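Local coordinates for protein DynE8 (Micromonospora chersina, PDB 4AMM) that probably transfers malonyl extender units to the carrier domain, being the acyltransferase domain of an iterative polyketide synthase in enediyne biosynthesis, at residues Leu101-Gln106 / Val170-His175; Leu216-Asp221 / Val245-Thr250. All coordinates share one frame; numbering follows the deposited sequence.

Contact 1: Leu101-Gln106 / Val170-His175; sequences LLFPGQ and VGALGH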
ATOM      1  N   LEU A 101       2.483  -1.218  -7.789  1.00 11.64           N
ATOM      2  CA  LEU A 101       1.385  -0.743  -6.949  1.00 11.39           C
ATOM      3  C   LEU A 101       0.979  -1.722  -5.864  1.00 11.35           C
ATOM      4  O   LEU A 101       0.967  -2.913  -6.046  1.00 12.15           O
ATOM      5  CB  LEU A 101       0.143  -0.409  -7.775  1.00 12.11           C
ATOM      6  CG  LEU A 101       0.381   0.490  -9.007  1.00 11.41           C
ATOM      7  CD1 LEU A 101      -0.956   0.701  -9.689  1.00 12.72           C
ATOM      8  CD2 LEU A 101       0.948   1.813  -8.556  1.00 14.88           C
ATOM      9  N   LEU A 102       0.630  -1.133  -4.732  1.00 11.70           N
ATOM     10  CA  LEU A 102       0.027  -1.909  -3.569  1.00 11.16           C
ATOM     11  C   LEU A 102      -1.354  -1.441  -3.272  1.00 10.44           C
ATOM     12  O   LEU A 102      -1.545  -0.249  -3.033  1.00 12.25           O
ATOM     13  CB  LEU A 102       0.909  -1.686  -2.345  1.00 11.50           C
ATOM     14  CG  LEU A 102       2.410  -1.977  -2.491  1.00 10.85           C
ATOM     15  CD1 LEU A 102       3.173  -1.529  -1.182  1.00 15.20           C
ATOM     16  CD2 LEU A 102       2.695  -3.423  -2.742  1.00 16.63           C
ATOM     17  N   PHE A 103      -2.324  -2.377  -3.280  1.00  9.78           N
ATOM     18  CA  PHE A 103      -3.695  -1.988  -2.976  1.00 11.01           C
ATOM     19  C   PHE A 103      -4.088  -2.582  -1.603  1.00 11.21           C
ATOM     20  O   PHE A 103      -4.093  -3.820  -1.444  1.00 11.19           O
ATOM     21  CB  PHE A 103      -4.642  -2.544  -4.038  1.00 12.20           C
ATOM     22  CG  PHE A 103      -4.542  -1.758  -5.360  1.00 11.66           C
ATOM     23  CD1 PHE A 103      -5.289  -0.617  -5.500  1.00 12.64           C
ATOM     24  CD2 PHE A 103      -3.709  -2.162  -6.410  1.00 11.38           C
ATOM     25  CE1 PHE A 103      -5.218   0.167  -6.686  1.00 12.65           C
ATOM     26  CE2 PHE A 103      -3.628  -1.344  -7.611  1.00 12.82           C
ATOM     27  CZ  PHE A 103      -4.385  -0.218  -7.743  1.00 11.96           C
ATOM     28  N   PRO A 104      -4.371  -1.698  -0.624  1.00 11.99           N
ATOM     29  CA  PRO A 104      -4.583  -2.197   0.744  1.00 12.36           C
ATOM     30  C   PRO A 104      -5.902  -2.872   0.927  1.00 12.73           C
ATOM     31  O   PRO A 104      -6.916  -2.692   0.200  1.00 13.47           O
ATOM     32  CB  PRO A 104      -4.544  -0.907   1.555  1.00 14.13           C
ATOM     33  CG  PRO A 104      -5.139   0.116   0.626  1.00 14.52           C
ATOM     34  CD  PRO A 104      -4.518  -0.251  -0.763  1.00 12.29           C
ATOM     35  N   GLY A 105      -5.927  -3.623   2.039  1.00 14.20           N
ATOM     36  CA  GLY A 105      -7.240  -4.144   2.540  1.00 15.56           C
ATOM     37  C   GLY A 105      -7.637  -3.390   3.792  1.00 16.90           C
ATOM     38  O   GLY A 105      -7.176  -2.242   4.075  1.00 18.79           O
ATOM     39  N   GLN A 106      -8.505  -4.074   4.544  1.00 19.71           N
ATOM     40  CA  GLN A 106      -8.967  -3.468   5.790  1.00 23.29           C
ATOM     41  C   GLN A 106      -7.882  -3.375   6.886  1.00 25.44           C
ATOM     42  O   GLN A 106      -7.009  -4.225   6.962  1.00 28.58           O
ATOM     43  CB  GLN A 106     -10.303  -4.189   6.124  1.00 24.68           C
ATOM     44  CG  GLN A 106     -10.938  -3.878   7.397  1.00 29.73           C
ATOM     45  CD  GLN A 106     -12.113  -4.816   7.626  1.00 29.92           C
ATOM     46  OE1 GLN A 106     -12.114  -5.634   8.544  1.00 33.92           O
ATOM     47  NE2 GLN A 106     -13.071  -4.727   6.786  1.00 29.86           N
ATOM     48  N   VAL A 170       4.786  -1.358 -13.274  1.00 13.61           N
ATOM     49  CA  VAL A 170       5.075  -2.690 -13.855  1.00 15.35           C
ATOM     50  C   VAL A 170       4.006  -3.711 -13.465  1.00 15.43           C
ATOM     51  O   VAL A 170       3.934  -4.789 -14.067  1.00 16.84           O
ATOM     52  CB  VAL A 170       6.485  -3.206 -13.475  1.00 16.85           C
ATOM     53  CG1 VAL A 170       7.610  -2.269 -14.003  1.00 20.15           C
ATOM     54  CG2 VAL A 170       6.652  -3.408 -12.003  1.00 18.12           C
ATOM     55  N   GLY A 171       3.230  -3.454 -12.388  1.00 13.14           N
ATOM     56  CA  GLY A 171       2.288  -4.498 -11.956  1.00 14.79           C
ATOM     57  C   GLY A 171       1.785  -4.059 -10.607  1.00 12.84           C
ATOM     58  O   GLY A 171       2.180  -3.014 -10.118  1.00 12.88           O
ATOM     59  N   ALA A 172       0.878  -4.859 -10.084  1.00 12.83           N
ATOM     60  CA  ALA A 172       0.187  -4.479  -8.813  1.00 12.54           C
ATOM     61  C   ALA A 172      -0.024  -5.745  -8.041  1.00 13.77           C
ATOM     62  O   ALA A 172      -0.114  -6.828  -8.536  1.00 14.25           O
ATOM     63  CB  ALA A 172      -1.124  -3.834  -9.087  1.00 14.10           C
ATOM     64  N   LEU A 173      -0.228  -5.531  -6.736  1.00 12.55           N
ATOM     65  CA  LEU A 173      -0.813  -6.586  -5.877  1.00 13.41           C
ATOM     66  C   LEU A 173      -1.785  -5.935  -4.928  1.00 12.95           C
ATOM     67  O   LEU A 173      -1.678  -4.734  -4.610  1.00 14.12           O
ATOM     68  CB  LEU A 173       0.269  -7.321  -5.084  1.00 17.08           C
ATOM     69  CG  LEU A 173       0.994  -6.614  -4.004  1.00 14.65           C
ATOM     70  CD1 LEU A 173       0.127  -6.539  -2.656  1.00 16.37           C
ATOM     71  CD2 LEU A 173       2.355  -7.330  -3.723  1.00 16.71           C
ATOM     72  N   GLY A 174      -2.740  -6.735  -4.476  1.00 11.34           N
ATOM     73  CA  GLY A 174      -3.725  -6.279  -3.477  1.00 11.45           C
ATOM     74  C   GLY A 174      -3.778  -7.264  -2.325  1.00 11.59           C
ATOM     75  O   GLY A 174      -3.758  -8.477  -2.533  1.00 13.68           O
ATOM     76  N   HIS A 175      -3.821  -6.714  -1.100  1.00 11.83           N
ATOM     77  CA  HIS A 175      -3.906  -7.530   0.152  1.00 11.65           C
ATOM     78  C   HIS A 175      -5.360  -7.798   0.481  1.00 11.67           C
ATOM     79  O   HIS A 175      -6.101  -6.902   0.839  1.00 12.31           O
ATOM     80  CB  HIS A 175      -3.252  -6.692   1.257  1.00 12.15           C
ATOM     81  CG  HIS A 175      -2.827  -7.476   2.472  1.00 11.24           C
ATOM     82  ND1 HIS A 175      -3.760  -7.928   3.411  1.00 14.46           N
ATOM     83  CD2 HIS A 175      -1.589  -7.795   2.954  1.00 11.91           C
ATOM     84  CE1 HIS A 175      -3.082  -8.510   4.394  1.00 13.91           C
ATOM     85  NE2 HIS A 175      -1.779  -8.458   4.143  1.00 12.55           N
TER
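Leu-101 to Phe-103 and Ala-172 to Gly-174 pair as neighbouring parallel strands in the core sheet of the acyltransferase domain. The second strand runs into a GxSxG sequence formed by Gly-174, Ser-176 and Gly-178, consistent with the nucleophile elbow of this family. Four backbone hydrogen bonds alternate along the pair. Leu-101 N donates to Gly-171 O (3.0 Å), and Leu-173 N returns to Leu-101 O (3.0 Å). Phe-103 N reaches Leu-173 O (2.8 Å). His-175 N closes the series on Phe-103 O (2.9 Å). This last bond ties the residue before Ser-176 to the end of the first strand. Leu-173 O is also approached by Leu-102 CA, at 3.5 Å.

On one face, the methyl of Ala-172 meets Leu-101 CB at 3.9 Å. It also lies at the edge of the Phe-103 ring, in the ring plane, 3.8 Å from CE2. With CG beside the backbone N (chi1 -75°), the Phe-103 ring leans back along the strand and brings its CE2 edge to Ala-172. On the other face, Leu-102 and Leu-173 lie side by side and point the same way. Of the two Leu-102 methyls, CD2 does the touching; it sits over the fork of Leu-173, 3.8 Å from CG.

Helices pack against both faces. Helices 144-165 and 178-185 pack on Leu-101 and Phe-103, through Leu-162, Ile-159, Trp-185 and Ala-181. Leu-354 of helix 353-360 meets Leu-102. Within the sheet, strand 99-103 continues to strand 344-347, and strand 171-174 to the short strand 305-306.

Contact 2: Leu216-Asp221 / Val245-Thr250; sequences LSLRAD and VVVAGT
Leu-216 to Leu-218 and Val-245 to Val-247 form an antiparallel pair at the centre of the small subdomain. The order of its strands and helices is that of a ferredoxin-like fold, with these as the first and third strands.

Backbone hydrogen bonds come in two closed pairs. Leu-216 and Val-247 bond both ways, N to O, each at 2.9 Å. Leu-218 and Val-245 do the same. Leu-218 N to Val-245 O is short at 2.7 Å, while Val-245 N to Leu-218 O is 3.1 Å. Ser-217 and Val-246 form the non-hydrogen-bonded pair between them.

Apolar contacts gather on the face of Leu-216, Leu-218, Val-245 and Val-247. The CG2 methyl of Val-247 meets Leu-216 CB at 3.9 Å. Its other methyl, CG1, touches Leu-218 CD1 at 4.0 Å, and these two side chains cross at about a right angle. Leu-254 and Val-257 of helix 251-264 pack on Leu-216 and Val-247. On the other face, Ser-217 OG lies beside Val-246 CG2.

Helix caps follow both strands. Asp-221 OD1 accepts a hydrogen bond from Ala-224 N at the start of helix 222-229. Thr-250 is the N-cap of helix 251-264: its side chain caps a backbone N, and Glu-253 OE1 takes the Thr-250 N-H in return, a capping box.

The chain turns at Arg-219, the centre of an inverse gamma turn. Past the turn, the backbone of Ala-220 and Asp-221 folds over Val-245. With CG1 anti to the backbone N (chi1 177°), Val-245 turns CG2 to this side, 3.5 Å from Ala-220 O and 3.7 Å from Asp-221 C.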
ATOM      1  N   LEU A 216      -4.753 -13.566  15.696  1.00 11.80           N
ATOM      2  CA  LEU A 216      -3.646 -13.435  16.624  1.00 10.87           C
ATOM      3  C   LEU A 216      -2.377 -13.150  15.798  1.00 10.44           C
ATOM      4  O   LEU A 216      -2.050 -14.001  14.923  1.00 11.85           O
ATOM      5  CB  LEU A 216      -3.478 -14.697  17.471  1.00 11.19           C
ATOM      6  CG  LEU A 216      -2.380 -14.680  18.534  1.00 13.40           C
ATOM      7  CD1 LEU A 216      -2.757 -13.659  19.633  1.00 13.80           C
ATOM      8  CD2 LEU A 216      -2.273 -16.079  19.125  1.00 15.93           C
ATOM      9  N   SER A 217      -1.739 -12.026  15.982  1.00 11.84           N
ATOM     10  CA  SER A 217      -0.555 -11.679  15.204  1.00 11.23           C
ATOM     11  C   SER A 217       0.691 -12.182  15.826  1.00 13.45           C
ATOM     12  O   SER A 217       0.862 -11.955  17.059  1.00 15.37           O
ATOM     13  CB  SER A 217      -0.564 -10.207  15.015  1.00 14.88           C
ATOM     14  OG  SER A 217       0.528  -9.862  14.137  1.00 18.27           O
ATOM     15  N   LEU A 218       1.598 -12.785  15.086  1.00 11.21           N
ATOM     16  CA  LEU A 218       2.824 -13.312  15.672  1.00 11.78           C
ATOM     17  C   LEU A 218       4.038 -12.604  15.066  1.00 12.73           C
ATOM     18  O   LEU A 218       4.156 -12.470  13.805  1.00 12.55           O
ATOM     19  CB  LEU A 218       3.004 -14.826  15.375  1.00 11.89           C
ATOM     20  CG  LEU A 218       1.806 -15.710  15.747  1.00 11.64           C
ATOM     21  CD1 LEU A 218       1.896 -17.119  15.205  1.00 14.04           C
ATOM     22  CD2 LEU A 218       1.635 -15.753  17.256  1.00 14.26           C
ATOM     23  N   ARG A 219       5.004 -12.233  15.928  1.00 11.99           N
ATOM     24  CA  ARG A 219       6.297 -11.702  15.436  1.00 14.01           C
ATOM     25  C   ARG A 219       7.234 -12.857  15.198  1.00 14.43           C
ATOM     26  O   ARG A 219       8.052 -13.212  16.024  1.00 16.09           O
ATOM     27  CB  ARG A 219       6.799 -10.785  16.564  1.00 14.65           C
ATOM     28  CG  ARG A 219       8.110 -10.061  16.241  1.00 18.89           C
ATOM     29  CD  ARG A 219       8.017  -8.970  15.162  1.00 21.25           C
ATOM     30  NE  ARG A 219       7.015  -7.876  15.341  1.00 21.26           N
ATOM     31  CZ  ARG A 219       7.044  -6.778  16.114  1.00 31.02           C
ATOM     32  NH1 ARG A 219       8.020  -6.491  16.993  1.00 29.66           N
ATOM     33  NH2 ARG A 219       6.005  -5.946  16.027  1.00 34.74           N
ATOM     34  N   ALA A 220       7.051 -13.493  14.049  1.00 13.01           N
ATOM     35  CA  ALA A 220       7.693 -14.746  13.691  1.00 14.17           C
ATOM     36  C   ALA A 220       7.396 -15.006  12.205  1.00 14.17           C
ATOM     37  O   ALA A 220       6.522 -14.356  11.597  1.00 14.75           O
ATOM     38  CB  ALA A 220       7.093 -15.898  14.540  1.00 17.08           C
ATOM     39  N   ASP A 221       8.160 -15.946  11.622  1.00 13.14           N
ATOM     40  CA  ASP A 221       7.971 -16.324  10.249  1.00 12.89           C
ATOM     41  C   ASP A 221       6.968 -17.435  10.045  1.00 13.30           C
ATOM     42  O   ASP A 221       6.422 -17.990  11.003  1.00 13.42           O
ATOM     43  CB  ASP A 221       9.315 -16.612   9.564  1.00 15.02           C
ATOM     44  CG  ASP A 221      10.022 -17.818  10.091  1.00 17.98           C
ATOM     45  OD1 ASP A 221       9.510 -18.755  10.679  1.00 18.06           O
ATOM     46  OD2 ASP A 221      11.264 -17.884   9.845  1.00 22.49           O
ATOM     47  N   VAL A 245       3.285 -12.941  10.910  1.00  9.91           N
ATOM     48  CA  VAL A 245       2.311 -13.953  10.362  1.00  9.22           C
ATOM     49  C   VAL A 245       1.124 -13.895  11.313  1.00  9.16           C
ATOM     50  O   VAL A 245       1.281 -13.888  12.587  1.00 12.66           O
ATOM     51  CB  VAL A 245       2.915 -15.285  10.344  1.00  9.37           C
ATOM     52  CG1 VAL A 245       1.849 -16.340   9.847  1.00 11.79           C
ATOM     53  CG2 VAL A 245       4.087 -15.299   9.338  1.00 12.76           C
ATOM     54  N   VAL A 246      -0.073 -13.859  10.785  1.00 10.07           N
ATOM     55  CA  VAL A 246      -1.325 -13.777  11.573  1.00  8.87           C
ATOM     56  C   VAL A 246      -1.956 -15.152  11.491  1.00  8.96           C
ATOM     57  O   VAL A 246      -2.105 -15.702  10.360  1.00  9.82           O
ATOM     58  CB  VAL A 246      -2.234 -12.711  11.098  1.00  9.50           C
ATOM     59  CG1 VAL A 246      -3.529 -12.609  11.946  1.00 11.84           C
ATOM     60  CG2 VAL A 246      -1.537 -11.345  11.060  1.00 11.29           C
ATOM     61  N   VAL A 247      -2.367 -15.735  12.575  1.00  9.50           N
ATOM     62  CA  VAL A 247      -3.172 -16.959  12.663  1.00  9.53           C
ATOM     63  C   VAL A 247      -4.583 -16.658  13.087  1.00 10.08           C
ATOM     64  O   VAL A 247      -4.878 -15.554  13.595  1.00 10.41           O
ATOM     65  CB  VAL A 247      -2.571 -18.060  13.565  1.00  9.45           C
ATOM     66  CG1 VAL A 247      -1.165 -18.439  13.056  1.00 12.04           C
ATOM     67  CG2 VAL A 247      -2.528 -17.607  15.044  1.00 11.55           C
ATOM     68  N   ALA A 248      -5.489 -17.573  12.767  1.00  9.79           N
ATOM     69  CA  ALA A 248      -6.939 -17.354  12.992  1.00 10.31           C
ATOM     70  C   ALA A 248      -7.565 -18.653  13.422  1.00 10.33           C
ATOM     71  O   ALA A 248      -7.147 -19.749  13.086  1.00 11.67           O
ATOM     72  CB  ALA A 248      -7.607 -16.818  11.758  1.00 10.17           C
ATOM     73  N   GLY A 249      -8.648 -18.494  14.219  1.00 11.13           N
ATOM     74  CA  GLY A 249      -9.475 -19.676  14.674  1.00 11.23           C
ATOM     75  C   GLY A 249     -10.432 -19.210  15.766  1.00 10.18           C
ATOM     76  O   GLY A 249     -10.657 -18.075  15.897  1.00 11.46           O
ATOM     77  N   THR A 250     -11.053 -20.256  16.321  1.00 12.48           N
ATOM     78  CA  THR A 250     -11.946 -19.980  17.425  1.00 13.25           C
ATOM     79  C   THR A 250     -11.127 -19.446  18.617  1.00 14.30           C
ATOM     80  O   THR A 250      -9.906 -19.611  18.724  1.00 14.13           O
ATOM     81  CB  THR A 250     -12.719 -21.225  17.863  1.00 12.40           C
ATOM     82  OG1 THR A 250     -11.794 -22.141  18.411  1.00 14.61           O
ATOM     83  CG2 THR A 250     -13.538 -21.833  16.718  1.00 15.63           C
TER

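Contact 1 lies in the parallel core sheet and contact 2 in the mixed sheet of the ferredoxin-like subdomain. Their centres are 21 Å apart, and their nearest atoms about 7 Å, so they do not touch. Strand 235-241 joins them. It pairs with strand 244-250 of contact 2, and its Asn-240 OD1 is hydrogen-bonded to His-175 NE2 of contact 1. In acyltransferases of this family the active site lies in the cleft between the two subdomains. The probable nucleophile, Ser-176, directly follows contact 1. Contact 2 belongs to the subdomain that probably forms the other wall of that cleft.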